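Local coordinates for protein proline dehydrogenase (PDB 3HAZ) that probably oxidises proline to glutamate in two steps, using an FAD-dependent proline dehydrogenase and an NAD-dependent aldehyde dehydrogenase joined in one chain, at residues 44-49 against 428-433; 770-775 against 922-927. One frame throughout, in Å; residues are numbered along the deposited sequence.

Contact 1 sets an N-terminal helix against the proline dehydrogenase barrel, contact 2 lies within the aldehyde dehydrogenase part; they share no helix, strand or loop, and their centres are 42 Å apart. Contact 1 is partly buried and joins helix 33-50 to helix 425-434, about 39 Å from the centre of the chain. Contact 2 is buried, about 18 Å from that centre, where two loops leave neighbouring parallel strands. The chemistry follows the setting: methyl and methylene packing between helices in 44-49 against 428-433, with polar ends turned to a shared aspartate, and a chain of short hydrogen bonds in 770-775 against 922-927.

Contact 1 (44-49 against 428-433); sequences TRLIEA and YEQLAK
Apolar packing joins Ala49 and Leu46 to Gln430 and Leu431 where helix 33-50 passes helix 425-434, their local axes 8.8 Å apart and 133° from parallel. Ala49 CB sits 3.5 Å from Gln430 CB and also touches CG, so the methyl rests against the aliphatic base of the glutamine. Gln430 CG stands anti to its backbone N (chi1 -179°), which carries it across to the other helix, 3.6 Å from Arg45 O; the bend at chi2 then turns the amide toward Arg45. On the more buried side, one methyl of Leu46 does the touching: CD2 lies 3.7 Å from Leu431 N and 3.9 Å from Leu431 CB, resting on the backbone and the root of the side chain. Helix 425-434 links barrel strands 416-420 and 440-448, helix 33-50 is added from outside, and both reach helix 399-409, Leu46 on Ala399 and Leu431 on Val402.

The polar ends meet differently. Arg45 and Gln430 cross at about a right angle, guanidinium and amide planes 65° apart, with Arg45 NH2 3.5 Å from Gln430 NE2. Both atoms are donors and do not bond each other. Asp434 brings them together: its OD1 forms a salt bridge with Arg45 NH2 and its OD2 accepts from Gln430 NE2.

The side chain of Leu46 stays about 11 Å from the bound FAD, so this is packing near the flavin site rather than part of it. The chemistry implies helices held directly by apolar contacts, while the negative charge of Asp434, bonded to both donors, probably offsets their closeness.

Contact 2 (770-775 against 922-927); sequences DATALP and SRIDDS
Asp770 and Thr772 both place their polar branch between backbone N and carbonyl carbon (chi1 69° and 71°), turning carboxylate and hydroxyl toward Ser922 and Arg923; Ser922 OG, anti to its own N at 175°, comes to meet the carboxylate. Ser922 OG donates to Asp770 OD2 over 2.7 Å, arriving on the syn side and somewhat out of the carboxylate plane. The same OG accepts from Ile924 N at 2.9 Å, an ST turn just before helix 925-934.

Asp770 OD1 is taken up by its own loop. It accepts from Thr772 N at 2.9 Å, closing an Asx turn, and from Thr772 OG1 at 2.7 Å, both on the same face of the carboxylate. With its hydroxyl hydrogen directed at Asp770 OD1, Thr772 OG1 accepts from Arg923 N across the contact, a nearly straight bond of 2.8 Å. A water donates to Asp770 OD2 and reaches Ser927 OG, extending the network to the first turn of the helix.

The other branch of Thr772 is apolar: CG2 meets Ile924 CD1 at 3.7 Å, the two side chains crossing at about a right angle. Thr772 CB lies over one face of the Arg923 guanidinium, whose NE pairs with Glu110 on helix 106-115.

The loops follow adjacent parallel strands 765-769 and 917-921, and the Asp770-His921 backbone bonding prolongs that pairing. Three donors and a water around one buried carboxylate would be expected to favour its charged form. Through the Ser922-Asp770 and Arg923-Thr772 bonds, the contact joins the two strand-to-helix connections just past the C-terminal ends of the strands.

Contact 1 (44-49 against 428-433)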
# COMPACT_ATOMS: atom_id res chain seq x y z
N THR A 44 -20.02 13.03 -38.17
CA THR A 44 -21.21 12.54 -37.47
C THR A 44 -22.17 11.89 -38.46
O THR A 44 -22.73 10.83 -38.20
CB THR A 44 -21.93 13.67 -36.71
OG1 THR A 44 -21.04 14.25 -35.74
CG2 THR A 44 -23.16 13.13 -35.99
N ARG A 45 -22.36 12.52 -39.61
CA ARG A 45 -23.25 11.97 -40.63
C ARG A 45 -22.75 10.63 -41.17
O ARG A 45 -23.53 9.73 -41.44
CB ARG A 45 -23.46 12.98 -41.77
CG ARG A 45 -24.27 14.21 -41.35
CD ARG A 45 -24.39 15.22 -42.47
NE ARG A 45 -25.05 14.68 -43.66
CZ ARG A 45 -26.35 14.77 -43.90
NH1 ARG A 45 -27.15 15.37 -43.03
NH2 ARG A 45 -26.86 14.25 -45.02
N LEU A 46 -21.43 10.51 -41.33
CA LEU A 46 -20.85 9.26 -41.81
C LEU A 46 -21.07 8.15 -40.78
O LEU A 46 -21.48 7.05 -41.13
CB LEU A 46 -19.36 9.43 -42.11
CG LEU A 46 -18.97 10.43 -43.20
CD1 LEU A 46 -17.46 10.47 -43.40
CD2 LEU A 46 -19.66 10.12 -44.52
N ILE A 47 -20.82 8.46 -39.52
CA ILE A 47 -20.96 7.47 -38.45
C ILE A 47 -22.43 7.07 -38.20
O ILE A 47 -22.73 5.92 -37.91
CB ILE A 47 -20.31 7.97 -37.15
CG1 ILE A 47 -18.79 7.98 -37.31
CG2 ILE A 47 -20.73 7.11 -35.96
CD1 ILE A 47 -18.09 8.83 -36.27
N GLU A 48 -23.34 8.04 -38.33
CA GLU A 48 -24.77 7.75 -38.26
C GLU A 48 -25.18 6.74 -39.32
O GLU A 48 -25.91 5.80 -39.04
CB GLU A 48 -25.59 9.03 -38.44
CG GLU A 48 -25.64 9.91 -37.22
CD GLU A 48 -26.57 11.09 -37.40
OE1 GLU A 48 -26.50 11.74 -38.46
OE2 GLU A 48 -27.38 11.36 -36.48
N ALA A 49 -24.71 6.95 -40.54
CA ALA A 49 -24.96 6.01 -41.62
C ALA A 49 -24.36 4.65 -41.28
O ALA A 49 -24.98 3.61 -41.50
CB ALA A 49 -24.40 6.53 -42.94
N TYR A 428 -18.86 5.30 -47.17
CA TYR A 428 -18.65 5.95 -48.47
C TYR A 428 -19.93 6.19 -49.28
O TYR A 428 -20.00 7.15 -50.05
CB TYR A 428 -17.59 5.21 -49.29
CG TYR A 428 -16.19 5.48 -48.79
CD1 TYR A 428 -15.48 4.51 -48.09
CD2 TYR A 428 -15.59 6.72 -48.99
CE1 TYR A 428 -14.19 4.76 -47.62
CE2 TYR A 428 -14.31 6.99 -48.52
CZ TYR A 428 -13.61 6.00 -47.84
OH TYR A 428 -12.34 6.26 -47.37
N GLU A 429 -20.94 5.34 -49.10
CA GLU A 429 -22.25 5.59 -49.70
C GLU A 429 -22.82 6.91 -49.18
O GLU A 429 -23.34 7.71 -49.96
CB GLU A 429 -23.22 4.45 -49.39
CG GLU A 429 -23.02 3.21 -50.25
CD GLU A 429 -24.03 2.12 -49.92
OE1 GLU A 429 -24.75 2.26 -48.91
OE2 GLU A 429 -24.09 1.13 -50.68
N GLN A 430 -22.73 7.12 -47.87
CA GLN A 430 -23.21 8.35 -47.27
C GLN A 430 -22.37 9.54 -47.74
O GLN A 430 -22.91 10.61 -48.02
CB GLN A 430 -23.19 8.26 -45.75
CG GLN A 430 -23.70 9.53 -45.06
CD GLN A 430 -25.15 9.82 -45.40
OE1 GLN A 430 -25.97 8.90 -45.50
NE2 GLN A 430 -25.49 11.10 -45.57
N LEU A 431 -21.06 9.35 -47.82
CA LEU A 431 -20.17 10.40 -48.30
C LEU A 431 -20.56 10.82 -49.71
O LEU A 431 -20.52 12.00 -50.06
CB LEU A 431 -18.71 9.93 -48.28
CG LEU A 431 -17.66 10.99 -48.65
CD1 LEU A 431 -17.52 12.02 -47.52
CD2 LEU A 431 -16.32 10.35 -48.96
N ALA A 432 -20.93 9.84 -50.53
CA ALA A 432 -21.31 10.11 -51.91
C ALA A 432 -22.64 10.85 -51.95
O ALA A 432 -22.82 11.75 -52.76
CB ALA A 432 -21.40 8.81 -52.70
N LYS A 433 -23.55 10.48 -51.06
CA LYS A 433 -24.83 11.17 -50.95
C LYS A 433 -24.64 12.64 -50.62
O LYS A 433 -25.37 13.49 -51.12
CB LYS A 433 -25.71 10.53 -49.86
CG LYS A 433 -26.24 9.15 -50.19
CD LYS A 433 -27.32 8.74 -49.20
CE LYS A 433 -27.65 7.27 -49.32
NZ LYS A 433 -27.98 6.89 -50.73

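Contact 2 (770-775 against 922-927)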
# COMPACT_ATOMS: atom_id res chain seq x y z
N ASP A 770 1.01 -30.11 -38.90
CA ASP A 770 -0.26 -30.68 -39.36
C ASP A 770 -0.88 -29.81 -40.45
O ASP A 770 -0.32 -28.78 -40.82
CB ASP A 770 -1.24 -30.94 -38.20
CG ASP A 770 -1.77 -29.67 -37.56
OD1 ASP A 770 -1.83 -28.61 -38.21
OD2 ASP A 770 -2.17 -29.75 -36.38
N ALA A 771 -2.04 -30.23 -40.96
CA ALA A 771 -2.63 -29.58 -42.13
C ALA A 771 -3.29 -28.23 -41.85
O ALA A 771 -3.75 -27.56 -42.78
CB ALA A 771 -3.60 -30.52 -42.84
N THR A 772 -3.36 -27.84 -40.58
CA THR A 772 -3.83 -26.50 -40.24
C THR A 772 -2.69 -25.49 -40.24
O THR A 772 -2.92 -24.29 -40.07
CB THR A 772 -4.53 -26.43 -38.87
OG1 THR A 772 -3.56 -26.60 -37.82
CG2 THR A 772 -5.61 -27.50 -38.76
N ALA A 773 -1.46 -25.95 -40.41
CA ALA A 773 -0.32 -25.04 -40.43
C ALA A 773 -0.28 -24.32 -41.78
O ALA A 773 -0.60 -24.91 -42.80
CB ALA A 773 0.97 -25.79 -40.19
N LEU A 774 0.12 -23.06 -41.77
CA LEU A 774 0.33 -22.31 -43.00
C LEU A 774 1.59 -22.79 -43.71
O LEU A 774 2.70 -22.61 -43.20
CB LEU A 774 0.43 -20.81 -42.70
CG LEU A 774 0.53 -19.87 -43.90
CD1 LEU A 774 -0.68 -20.02 -44.80
CD2 LEU A 774 0.70 -18.43 -43.43
N PRO A 775 1.44 -23.41 -44.89
CA PRO A 775 2.62 -23.97 -45.57
C PRO A 775 3.78 -22.98 -45.77
O PRO A 775 4.94 -23.39 -45.65
CB PRO A 775 2.06 -24.46 -46.92
CG PRO A 775 0.62 -24.74 -46.63
CD PRO A 775 0.20 -23.67 -45.64
N SER A 922 0.89 -25.76 -35.90
CA SER A 922 -0.52 -26.13 -35.85
C SER A 922 -1.36 -24.98 -35.35
O SER A 922 -0.91 -24.19 -34.52
CB SER A 922 -0.73 -27.33 -34.93
OG SER A 922 -2.11 -27.62 -34.80
N ARG A 923 -2.58 -24.90 -35.87
CA ARG A 923 -3.56 -23.94 -35.42
C ARG A 923 -4.25 -24.48 -34.17
O ARG A 923 -4.82 -23.73 -33.38
CB ARG A 923 -4.60 -23.69 -36.53
CG ARG A 923 -5.42 -22.41 -36.40
CD ARG A 923 -6.09 -22.08 -37.73
NE ARG A 923 -7.25 -22.93 -37.98
CZ ARG A 923 -7.69 -23.26 -39.19
NH1 ARG A 923 -8.76 -24.03 -39.31
NH2 ARG A 923 -7.08 -22.82 -40.28
N ILE A 924 -4.17 -25.80 -33.98
CA ILE A 924 -5.00 -26.50 -33.00
C ILE A 924 -4.39 -26.58 -31.59
O ILE A 924 -3.54 -27.42 -31.31
CB ILE A 924 -5.33 -27.92 -33.50
CG1 ILE A 924 -5.82 -27.86 -34.95
CG2 ILE A 924 -6.36 -28.58 -32.60
CD1 ILE A 924 -6.19 -29.21 -35.55
N ASP A 925 -4.86 -25.70 -30.71
CA ASP A 925 -4.37 -25.66 -29.33
C ASP A 925 -4.38 -27.03 -28.65
O ASP A 925 -3.43 -27.37 -27.96
CB ASP A 925 -5.16 -24.64 -28.50
CG ASP A 925 -4.80 -23.21 -28.86
OD1 ASP A 925 -3.72 -22.98 -29.42
OD2 ASP A 925 -5.61 -22.31 -28.56
N ASP A 926 -5.44 -27.81 -28.83
CA ASP A 926 -5.51 -29.12 -28.18
C ASP A 926 -4.42 -30.08 -28.70
O ASP A 926 -3.91 -30.91 -27.95
CB ASP A 926 -6.90 -29.75 -28.33
CG ASP A 926 -7.96 -29.00 -27.52
OD1 ASP A 926 -7.76 -28.83 -26.31
OD2 ASP A 926 -8.99 -28.59 -28.11
N SER A 927 -4.09 -29.97 -29.98
CA SER A 927 -3.04 -30.81 -30.56
C SER A 927 -1.67 -30.38 -30.02
O SER A 927 -0.88 -31.22 -29.59
CB SER A 927 -3.04 -30.71 -32.09
OG SER A 927 -4.22 -31.26 -32.64
O HOH W 1 -3.47 -31.91 -35.13